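Local atomic coordinates of lectin (PDB entry 4YEH), a protein that binds a magnesium ion in the central channel of a hemopexin-fold beta-propeller and probably takes part in metal ion transport in chickpea seeds. Residues Ile3-Arg8 and Tyr16-Asp21; Gly60-Phe65 and Ile74-Phe79; Tyr189-Asn194 and Gly205-Thr210. All coordinates share one frame; numbering follows the deposited sequence.

Contact 1 (Ile3-Arg8 and Tyr16-Asp21). With MG (magnesium ion), chain C.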
loop_
_atom_site.group_PDB
_atom_site.type_symbol
_atom_site.label_atom_id
_atom_site.label_comp_id
_atom_site.label_asym_id
_atom_site.label_seq_id
_atom_site.Cartn_x
_atom_site.Cartn_y
_atom_site.Cartn_z
ATOM N N ILE A 3 -21.592 1.807 -2.613
ATOM C CA ILE A 3 -20.973 1.879 -1.295
ATOM C C ILE A 3 -19.961 0.741 -1.085
ATOM O O ILE A 3 -20.232 -0.425 -1.344
ATOM C CB ILE A 3 -22.039 1.934 -0.198
ATOM C CG1 ILE A 3 -23.060 3.024 -0.559
ATOM C CG2 ILE A 3 -21.411 2.283 1.134
ATOM C CD1 ILE A 3 -24.448 2.777 -0.047
ATOM N N ASN A 4 -18.791 1.122 -0.617
ATOM C CA ASN A 4 -17.670 0.244 -0.541
ATOM C C ASN A 4 -17.236 0.042 0.912
ATOM O O ASN A 4 -16.686 -0.996 1.266
ATOM C CB ASN A 4 -16.518 0.808 -1.365
ATOM C CG ASN A 4 -15.640 -0.292 -1.922
ATOM O OD1 ASN A 4 -15.919 -1.449 -1.651
ATOM N ND2 ASN A 4 -14.573 0.051 -2.688
ATOM N N ALA A 5 -17.525 1.032 1.757
ATOM C CA ALA A 5 -17.050 1.002 3.124
ATOM C C ALA A 5 -17.813 2.026 3.908
ATOM O O ALA A 5 -18.047 3.167 3.436
ATOM C CB ALA A 5 -15.577 1.308 3.189
ATOM N N ALA A 6 -18.210 1.608 5.106
ATOM C CA ALA A 6 -18.798 2.492 6.083
ATOM C C ALA A 6 -18.382 2.101 7.478
ATOM O O ALA A 6 -17.932 0.980 7.735
ATOM C CB ALA A 6 -20.293 2.524 5.951
ATOM N N PHE A 7 -18.468 3.096 8.358
ATOM C CA PHE A 7 -18.297 2.901 9.764
ATOM C C PHE A 7 -19.255 3.899 10.430
ATOM O O PHE A 7 -19.497 4.960 9.887
ATOM C CB PHE A 7 -16.836 3.042 10.198
ATOM C CG PHE A 7 -16.276 4.439 10.108
ATOM C CD1 PHE A 7 -15.224 4.719 9.223
ATOM C CD2 PHE A 7 -16.748 5.467 10.941
ATOM C CE1 PHE A 7 -14.688 5.982 9.150
ATOM C CE2 PHE A 7 -16.202 6.754 10.866
ATOM C CZ PHE A 7 -15.171 7.006 9.974
ATOM N N ARG A 8 -19.801 3.554 11.591
ATOM C CA ARG A 8 -20.713 4.424 12.341
ATOM C C ARG A 8 -19.961 5.566 13.025
ATOM O O ARG A 8 -18.838 5.354 13.529
ATOM C CB ARG A 8 -21.405 3.596 13.411
ATOM C CG ARG A 8 -22.406 4.336 14.269
ATOM C CD ARG A 8 -23.074 3.369 15.217
ATOM N NE ARG A 8 -22.074 2.643 15.998
ATOM C CZ ARG A 8 -22.347 1.699 16.882
ATOM N NH1 ARG A 8 -23.608 1.370 17.140
ATOM N NH2 ARG A 8 -21.340 1.129 17.552
ATOM N N TYR A 16 -20.294 7.704 7.986
ATOM C CA TYR A 16 -19.453 8.027 6.878
ATOM C C TYR A 16 -19.518 6.910 5.868
ATOM O O TYR A 16 -19.548 5.751 6.211
ATOM C CB TYR A 16 -18.010 8.264 7.318
ATOM C CG TYR A 16 -17.851 9.489 8.211
ATOM C CD1 TYR A 16 -17.586 10.741 7.649
ATOM C CD2 TYR A 16 -17.945 9.404 9.585
ATOM C CE1 TYR A 16 -17.419 11.867 8.407
ATOM C CE2 TYR A 16 -17.792 10.542 10.367
ATOM C CZ TYR A 16 -17.536 11.768 9.772
ATOM O OH TYR A 16 -17.391 12.922 10.527
ATOM N N LEU A 17 -19.486 7.280 4.596
ATOM C CA LEU A 17 -19.674 6.312 3.489
ATOM C C LEU A 17 -18.599 6.564 2.477
ATOM O O LEU A 17 -18.382 7.697 2.071
ATOM C CB LEU A 17 -21.059 6.437 2.810
ATOM C CG LEU A 17 -22.293 6.267 3.706
ATOM C CD1 LEU A 17 -23.598 6.323 2.880
ATOM C CD2 LEU A 17 -22.261 4.994 4.553
ATOM N N PHE A 18 -17.950 5.495 2.059
ATOM C CA PHE A 18 -16.817 5.586 1.149
ATOM C C PHE A 18 -17.202 4.972 -0.148
ATOM O O PHE A 18 -17.678 3.800 -0.191
ATOM C CB PHE A 18 -15.603 4.926 1.797
ATOM C CG PHE A 18 -15.193 5.627 3.088
ATOM C CD1 PHE A 18 -14.273 6.661 3.061
ATOM C CD2 PHE A 18 -15.816 5.342 4.277
ATOM C CE1 PHE A 18 -13.942 7.371 4.198
ATOM C CE2 PHE A 18 -15.467 6.029 5.429
ATOM C CZ PHE A 18 -14.501 7.025 5.379
ATOM N N ILE A 19 -17.128 5.809 -1.192
ATOM C CA ILE A 19 -17.514 5.393 -2.512
ATOM C C ILE A 19 -16.365 5.715 -3.473
ATOM O O ILE A 19 -15.768 6.762 -3.352
ATOM C CB ILE A 19 -18.814 6.094 -2.966
ATOM C CG1 ILE A 19 -19.963 5.860 -1.980
ATOM C CG2 ILE A 19 -19.208 5.681 -4.384
ATOM C CD1 ILE A 19 -21.085 6.881 -2.180
ATOM N N ASN A 20 -15.975 4.794 -4.308
ATOM C CA ASN A 20 -14.790 4.942 -5.119
ATOM C C ASN A 20 -13.618 5.378 -4.238
ATOM O O ASN A 20 -13.314 4.755 -3.315
ATOM C CB ASN A 20 -14.986 5.790 -6.388
ATOM C CG ASN A 20 -15.943 5.183 -7.387
ATOM O OD1 ASN A 20 -16.593 5.854 -8.078
ATOM N ND2 ASN A 20 -16.008 3.934 -7.427
ATOM N N ASP A 21 -12.978 6.464 -4.593
ATOM C CA ASP A 21 -11.918 7.134 -3.834
ATOM C C ASP A 21 -12.519 8.366 -3.122
ATOM O O ASP A 21 -11.814 9.346 -2.789
ATOM C CB ASP A 21 -10.826 7.611 -4.794
ATOM C CG ASP A 21 -11.379 8.657 -5.834
ATOM O OD1 ASP A 21 -10.563 9.329 -6.518
ATOM O OD2 ASP A 21 -12.645 8.744 -5.943
HETATM MG MG MG C . -15.790 -3.269 0.197
HETATM O O HOH W 1 -13.467 2.139 -1.762
#
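Tyr16 packs against Phe7: its CB lies over one face of the Phe7 ring, and the two rings meet obliquely, planes at 42°, with CD2 of Tyr16 3.4 Å from CE2 of Phe7. Phe7 reaches both Tyr16 and Phe18 because its CG sits between the backbone N and the carbonyl carbon (chi1 69°). Leu17, on the other face of the hairpin, lays CD2 3.5 Å from CB of Ala6. Phe18 returns to the aromatic side; its CE2 approaches CE1 of Phe7, and its ring edge lies by the Ala5 carbonyl. Its backbone meets Asn4 and Ala5 together in a classic beta bulge: Phe18 O accepts from Asn4 N at 2.9 Å and weakly from Ala5 N, while Phe18 N donates to Ala5 O at 2.7 Å. Ile19 brings CG1 beside Ile3. At Asn20 the backbone O receives a bond from a water, while across the hairpin Asn4 OD1 binds magnesium at 2.6 Å. The antiparallel hairpin lies between strand 22-27, which continues its sheet beside Leu17, strand 63-66 against Ala5 and Phe18, and strand 172-175 against Ile3 and Ala6.

Contact 2 (Gly60-Phe65 and Ile74-Phe79). With MG (magnesium ion), chain C.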
loop_
_atom_site.group_PDB
_atom_site.type_symbol
_atom_site.label_atom_id
_atom_site.label_comp_id
_atom_site.label_asym_id
_atom_site.label_seq_id
_atom_site.Cartn_x
_atom_site.Cartn_y
_atom_site.Cartn_z
ATOM N N GLY A 60 -9.068 5.427 -2.208
ATOM C CA GLY A 60 -10.296 5.305 -1.451
ATOM C C GLY A 60 -10.166 4.212 -0.417
ATOM O O GLY A 60 -9.077 3.643 -0.229
ATOM N N ILE A 61 -11.270 3.904 0.245
ATOM C CA ILE A 61 -11.255 2.953 1.347
ATOM C C ILE A 61 -12.308 1.813 1.122
ATOM O O ILE A 61 -13.505 2.115 0.877
ATOM C CB ILE A 61 -11.497 3.685 2.658
ATOM C CG1 ILE A 61 -10.218 4.389 3.029
ATOM C CG2 ILE A 61 -11.786 2.681 3.738
ATOM C CD1 ILE A 61 -10.173 5.819 2.606
ATOM N N ASP A 62 -11.870 0.556 1.182
ATOM C CA ASP A 62 -12.748 -0.539 0.737
ATOM C C ASP A 62 -13.502 -1.290 1.864
ATOM O O ASP A 62 -14.401 -2.090 1.622
ATOM C CB ASP A 62 -12.043 -1.461 -0.302
ATOM C CG ASP A 62 -10.907 -2.221 0.281
ATOM O OD1 ASP A 62 -10.975 -2.488 1.503
ATOM O OD2 ASP A 62 -9.987 -2.627 -0.457
ATOM N N CYS A 63 -13.133 -1.002 3.090
ATOM C CA CYS A 63 -13.719 -1.564 4.292
ATOM C C CYS A 63 -13.312 -0.662 5.477
ATOM O O CYS A 63 -12.142 -0.189 5.563
ATOM C CB CYS A 63 -13.184 -2.969 4.483
ATOM S SG CYS A 63 -13.889 -3.889 5.851
ATOM N N SER A 64 -14.246 -0.435 6.387
ATOM C CA SER A 64 -13.944 0.210 7.648
ATOM C C SER A 64 -14.923 -0.195 8.834
ATOM O O SER A 64 -15.933 -0.828 8.615
ATOM C CB SER A 64 -13.855 1.740 7.445
ATOM O OG SER A 64 -15.019 2.240 6.765
ATOM N N PHE A 65 -14.569 0.135 10.074
ATOM C CA PHE A 65 -15.444 -0.072 11.199
ATOM C C PHE A 65 -15.205 0.854 12.387
ATOM O O PHE A 65 -14.094 1.359 12.656
ATOM C CB PHE A 65 -15.557 -1.559 11.596
ATOM C CG PHE A 65 -14.244 -2.210 11.958
ATOM C CD1 PHE A 65 -13.878 -2.329 13.282
ATOM C CD2 PHE A 65 -13.427 -2.731 10.996
ATOM C CE1 PHE A 65 -12.701 -2.892 13.634
ATOM C CE2 PHE A 65 -12.269 -3.345 11.343
ATOM C CZ PHE A 65 -11.903 -3.419 12.672
ATOM N N ILE A 74 -9.559 1.447 8.904
ATOM C CA ILE A 74 -9.789 1.664 7.502
ATOM C C ILE A 74 -8.753 0.838 6.721
ATOM O O ILE A 74 -7.581 0.671 7.145
ATOM C CB ILE A 74 -9.675 3.146 7.132
ATOM C CG1 ILE A 74 -8.393 3.697 7.687
ATOM C CG2 ILE A 74 -10.881 3.958 7.648
ATOM C CD1 ILE A 74 -7.252 3.870 6.725
ATOM N N PHE A 75 -9.207 0.334 5.578
ATOM C CA PHE A 75 -8.552 -0.712 4.823
ATOM C C PHE A 75 -8.553 -0.366 3.339
ATOM O O PHE A 75 -9.402 0.340 2.827
ATOM C CB PHE A 75 -9.385 -2.011 4.957
ATOM C CG PHE A 75 -9.327 -2.676 6.308
ATOM C CD1 PHE A 75 -8.445 -3.742 6.533
ATOM C CD2 PHE A 75 -10.191 -2.297 7.324
ATOM C CE1 PHE A 75 -8.394 -4.390 7.752
ATOM C CE2 PHE A 75 -10.152 -2.969 8.563
ATOM C CZ PHE A 75 -9.220 -4.002 8.781
ATOM N N TYR A 76 -7.623 -0.947 2.624
ATOM C CA TYR A 76 -7.652 -0.991 1.162
ATOM C C TYR A 76 -6.708 -2.110 0.762
ATOM O O TYR A 76 -5.520 -2.015 1.064
ATOM C CB TYR A 76 -7.159 0.316 0.528
ATOM C CG TYR A 76 -7.072 0.182 -0.940
ATOM C CD1 TYR A 76 -8.208 0.264 -1.722
ATOM C CD2 TYR A 76 -5.874 -0.117 -1.556
ATOM C CE1 TYR A 76 -8.144 0.111 -3.092
ATOM C CE2 TYR A 76 -5.791 -0.268 -2.933
ATOM C CZ TYR A 76 -6.944 -0.175 -3.691
ATOM O OH TYR A 76 -6.895 -0.339 -5.059
ATOM N N GLU A 77 -7.254 -3.162 0.124
ATOM C CA GLU A 77 -6.527 -4.391 -0.191
ATOM C C GLU A 77 -5.820 -4.896 1.065
ATOM O O GLU A 77 -6.417 -4.866 2.139
ATOM C CB GLU A 77 -5.561 -4.190 -1.361
ATOM C CG GLU A 77 -6.269 -4.161 -2.690
ATOM C CD GLU A 77 -5.391 -3.708 -3.841
ATOM O OE1 GLU A 77 -4.165 -3.901 -3.801
ATOM O OE2 GLU A 77 -5.953 -3.159 -4.808
ATOM N N ASN A 78 -4.570 -5.323 0.967
ATOM C CA ASN A 78 -3.945 -6.002 2.121
ATOM C C ASN A 78 -3.487 -5.074 3.253
ATOM O O ASN A 78 -2.986 -5.544 4.254
ATOM C CB ASN A 78 -2.896 -7.085 1.685
ATOM C CG ASN A 78 -1.611 -6.500 1.165
ATOM O OD1 ASN A 78 -0.841 -7.099 0.413
ATOM N ND2 ASN A 78 -1.316 -5.374 1.651
ATOM N N PHE A 79 -3.740 -3.763 3.112
ATOM C CA PHE A 79 -3.221 -2.752 4.057
ATOM C C PHE A 79 -4.363 -2.158 4.799
ATOM O O PHE A 79 -5.525 -2.276 4.345
ATOM C CB PHE A 79 -2.441 -1.619 3.363
ATOM C CG PHE A 79 -1.206 -2.080 2.668
ATOM C CD1 PHE A 79 -1.200 -2.210 1.285
ATOM C CD2 PHE A 79 -0.071 -2.505 3.391
ATOM C CE1 PHE A 79 -0.072 -2.692 0.627
ATOM C CE2 PHE A 79 1.054 -2.973 2.718
ATOM C CZ PHE A 79 1.041 -3.059 1.329
HETATM MG MG MG C . -15.790 -3.269 0.197
#
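Phe75 overlaps Phe65 at one corner of its ring: CE2 of Phe75 comes 3.5 Å from CE2 of Phe65, the two side chains crossing at a slant. Farther back, CB of Phe75 rests on CB of Cys63, the Cys63 carbonyl O lies at the ring edge in its plane, and SG of Cys63 makes an oblique sulfur-aromatic contact, 4.9 Å from the ring centroid. On the reverse face of the hairpin, CB of Ser64 touches CG2 of Ile74, and CG2 of Ile61 meets CB of Ile74.

The backbones are joined by Asp62 N, which donates to Phe75 O at 3.0 Å, and by a weak bond from Phe75 N to Cys63 O. Asp62 uses its side chain and its main-chain carbonyl for different tasks. Its carboxylate, turned by chi1 67° in over its own backbone, extends past the end of strand 71-76 to the turn, where OD2 receives the backbone N-H of Glu77 on its syn side at 2.8 Å and 167°. That bond ties Asp62 to the type II' turn from Tyr76 to Phe79. Its main-chain O instead binds magnesium at 2.3 Å, so the carboxylate steadies the residue whose carbonyl holds the metal. From the same turn, Tyr76 OH and Glu77 OE2 both engage Lys100 of the second subunit, placing this end of the hairpin at the dimer interface.

Asn4, Asp118 and Asp171 complete the magnesium site. A ring of oxygens, mostly main-chain carbonyls at the start of the innermost strands, around an axial metal is characteristic of the four-bladed hemopexin propeller.

Contact 3 (Tyr189-Asn194 and Gly205-Thr210)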
loop_
_atom_site.group_PDB
_atom_site.type_symbol
_atom_site.label_atom_id
_atom_site.label_comp_id
_atom_site.label_asym_id
_atom_site.label_seq_id
_atom_site.Cartn_x
_atom_site.Cartn_y
_atom_site.Cartn_z
ATOM N N TYR A 189 -28.872 -2.711 -3.696
ATOM C CA TYR A 189 -29.680 -3.265 -2.633
ATOM C C TYR A 189 -29.065 -3.053 -1.248
ATOM O O TYR A 189 -27.826 -3.186 -1.094
ATOM C CB TYR A 189 -29.884 -4.749 -2.931
ATOM C CG TYR A 189 -30.672 -4.951 -4.210
ATOM C CD1 TYR A 189 -32.033 -4.643 -4.247
ATOM C CD2 TYR A 189 -30.065 -5.417 -5.382
ATOM C CE1 TYR A 189 -32.778 -4.809 -5.410
ATOM C CE2 TYR A 189 -30.808 -5.612 -6.548
ATOM C CZ TYR A 189 -32.166 -5.280 -6.557
ATOM O OH TYR A 189 -32.978 -5.433 -7.670
ATOM N N TYR A 190 -29.911 -2.749 -0.258
ATOM C CA TYR A 190 -29.514 -2.720 1.161
ATOM C C TYR A 190 -30.471 -3.501 2.121
ATOM O O TYR A 190 -31.573 -3.853 1.725
ATOM C CB TYR A 190 -29.415 -1.248 1.640
ATOM C CG TYR A 190 -30.695 -0.728 2.234
ATOM C CD1 TYR A 190 -31.754 -0.273 1.402
ATOM C CD2 TYR A 190 -30.879 -0.726 3.623
ATOM C CE1 TYR A 190 -32.963 0.182 1.957
ATOM C CE2 TYR A 190 -32.099 -0.303 4.188
ATOM C CZ TYR A 190 -33.103 0.150 3.356
ATOM O OH TYR A 190 -34.235 0.559 3.911
ATOM N N ALA A 191 -30.064 -3.727 3.386
ATOM C CA ALA A 191 -30.937 -4.291 4.462
ATOM C C ALA A 191 -30.581 -3.845 5.896
ATOM O O ALA A 191 -29.443 -3.528 6.167
ATOM C CB ALA A 191 -30.941 -5.787 4.414
ATOM N N ARG A 192 -31.530 -3.911 6.783
ATOM C CA ARG A 192 -31.368 -3.473 8.106
ATOM C C ARG A 192 -31.663 -4.718 8.808
ATOM O O ARG A 192 -32.644 -5.308 8.602
ATOM C CB ARG A 192 -32.421 -2.416 8.420
ATOM C CG ARG A 192 -32.164 -1.402 9.511
ATOM C CD ARG A 192 -33.522 -0.967 9.951
ATOM N NE ARG A 192 -33.577 -0.231 11.183
ATOM C CZ ARG A 192 -34.707 0.050 11.808
ATOM N NH1 ARG A 192 -34.749 0.735 12.931
ATOM N NH2 ARG A 192 -35.810 -0.364 11.298
ATOM N N ILE A 193 -30.757 -5.115 9.656
ATOM C CA ILE A 193 -30.883 -6.372 10.353
ATOM C C ILE A 193 -30.861 -6.076 11.857
ATOM O O ILE A 193 -30.440 -4.984 12.269
ATOM C CB ILE A 193 -29.848 -7.396 9.826
ATOM C CG1 ILE A 193 -28.394 -6.935 10.044
ATOM C CG2 ILE A 193 -30.005 -7.553 8.318
ATOM C CD1 ILE A 193 -27.463 -8.092 10.267
ATOM N N ASN A 194 -31.365 -7.013 12.661
ATOM C CA ASN A 194 -31.336 -6.882 14.113
ATOM C C ASN A 194 -30.512 -8.049 14.647
ATOM O O ASN A 194 -30.958 -9.224 14.598
ATOM C CB ASN A 194 -32.758 -6.892 14.705
ATOM C CG ASN A 194 -32.794 -6.440 16.149
ATOM O OD1 ASN A 194 -32.709 -7.271 17.066
ATOM N ND2 ASN A 194 -32.910 -5.119 16.368
ATOM N N GLY A 205 -36.336 -9.166 7.578
ATOM C CA GLY A 205 -36.304 -9.443 6.154
ATOM C C GLY A 205 -36.802 -8.276 5.324
ATOM O O GLY A 205 -37.917 -8.303 4.804
ATOM N N GLY A 206 -35.970 -7.246 5.201
ATOM C CA GLY A 206 -36.325 -6.068 4.433
ATOM C C GLY A 206 -35.246 -5.676 3.442
ATOM O O GLY A 206 -34.572 -4.661 3.614
ATOM N N VAL A 207 -35.085 -6.485 2.400
ATOM C CA VAL A 207 -34.059 -6.216 1.350
ATOM C C VAL A 207 -34.601 -5.246 0.300
ATOM O O VAL A 207 -35.398 -5.634 -0.553
ATOM C CB VAL A 207 -33.560 -7.501 0.679
ATOM C CG1 VAL A 207 -32.613 -7.147 -0.453
ATOM C CG2 VAL A 207 -32.854 -8.376 1.678
ATOM N N LYS A 208 -34.192 -3.985 0.380
ATOM C CA LYS A 208 -34.789 -2.950 -0.442
ATOM C C LYS A 208 -33.755 -2.250 -1.355
ATOM O O LYS A 208 -32.551 -2.201 -1.059
ATOM C CB LYS A 208 -35.501 -1.940 0.460
ATOM C CG LYS A 208 -36.216 -2.584 1.654
ATOM C CD LYS A 208 -36.329 -1.687 2.871
ATOM C CE LYS A 208 -37.224 -2.337 3.921
ATOM N NZ LYS A 208 -37.796 -1.317 4.859
ATOM N N LYS A 209 -34.233 -1.715 -2.482
ATOM C CA LYS A 209 -33.392 -0.892 -3.354
ATOM C C LYS A 209 -32.966 0.310 -2.551
ATOM O O LYS A 209 -33.810 0.959 -1.917
ATOM C CB LYS A 209 -34.174 -0.428 -4.570
ATOM C CG LYS A 209 -34.943 -1.549 -5.247
ATOM C CD LYS A 209 -34.738 -1.420 -6.753
ATOM C CE LYS A 209 -33.331 -0.895 -7.028
ATOM N NZ LYS A 209 -33.353 0.132 -8.107
ATOM N N THR A 210 -31.672 0.614 -2.571
ATOM C CA THR A 210 -31.152 1.629 -1.665
ATOM C C THR A 210 -31.695 3.039 -1.957
ATOM O O THR A 210 -32.081 3.752 -1.041
ATOM C CB THR A 210 -29.619 1.608 -1.610
ATOM O OG1 THR A 210 -29.175 0.318 -1.170
ATOM C CG2 THR A 210 -29.102 2.655 -0.660
#
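Strand 189-194 and the short strand 208-209 run antiparallel at the outer rim of a four-stranded blade in the hemopexin fold, within a predicted hemopexin repeat. Tyr190 and Lys208 form the hydrogen-bonded pair: Tyr190 N donates to Lys208 O at 2.8 Å and 175°, and Lys208 N returns the bond to Tyr190 O at 2.9 Å. Next to it, Tyr189 and Lys209 form a non-hydrogen-bonded pair whose side chains diverge. The touching parts are splayed, their end-to-end directions 129° apart, and the pairing is confined to a short length of backbone. Two CA-H...O contacts supplement it, from Tyr189 CA to Lys208 O and from Val207 CA to Tyr190 O.

Tyr190 and Lys208 share one face of the sheet. The aliphatic part of Lys208 passes obliquely along the tyrosine, CB meeting CE1 of Tyr190 at 3.6 Å and CD meeting the Tyr190 hydroxyl O. Because Lys208 is extended beyond CG, its ammonium group is carried past the phenol and makes a cation-pi contact with Tyr213. Trp214 packs edge-to-face with the Tyr190 ring, so Tyr213 and Trp214, at the end of helix 210-213, pack on this side of the blade. Arg192, a little farther along the same face, turns its guanidinium group to a salt bridge with Glu181 on the adjoining strand.

Away from that face, Tyr189 lays CE1 3.9 Å from CG of Lys209, whose chain is bent from chi2 onward, and Ala191 CB touches CG2 of Val207. Where strand 208-209 passes into helix 210-213, Thr210 OG1 bonds weakly to Glu188 O and lies 3.2 Å from CB of Tyr190.

In the fold
From the N terminus, contact 1 closes the short loop between strands 3-8 and 15-19, and contact 2 closes the hairpin of strands 63-66 and 71-76, at the inner edge of the second sheet. Contact 3 follows much later, where 205-210 returns to the outside of strand 189-194. The three lie in series; none nests in or crosses another. Contacts 1 and 2, with centres about 9 Å apart, touch directly, Ala5 CB lying 3.2 Å from Ile61 O, and both supply ligands to the same magnesium ion. Contact 3 is centred about 17 Å from contact 1 and, on the opposite side of the chain's centre, about 23 Å from contact 2; it joins outermost strand 208-209 to its blade, without part in the metal site.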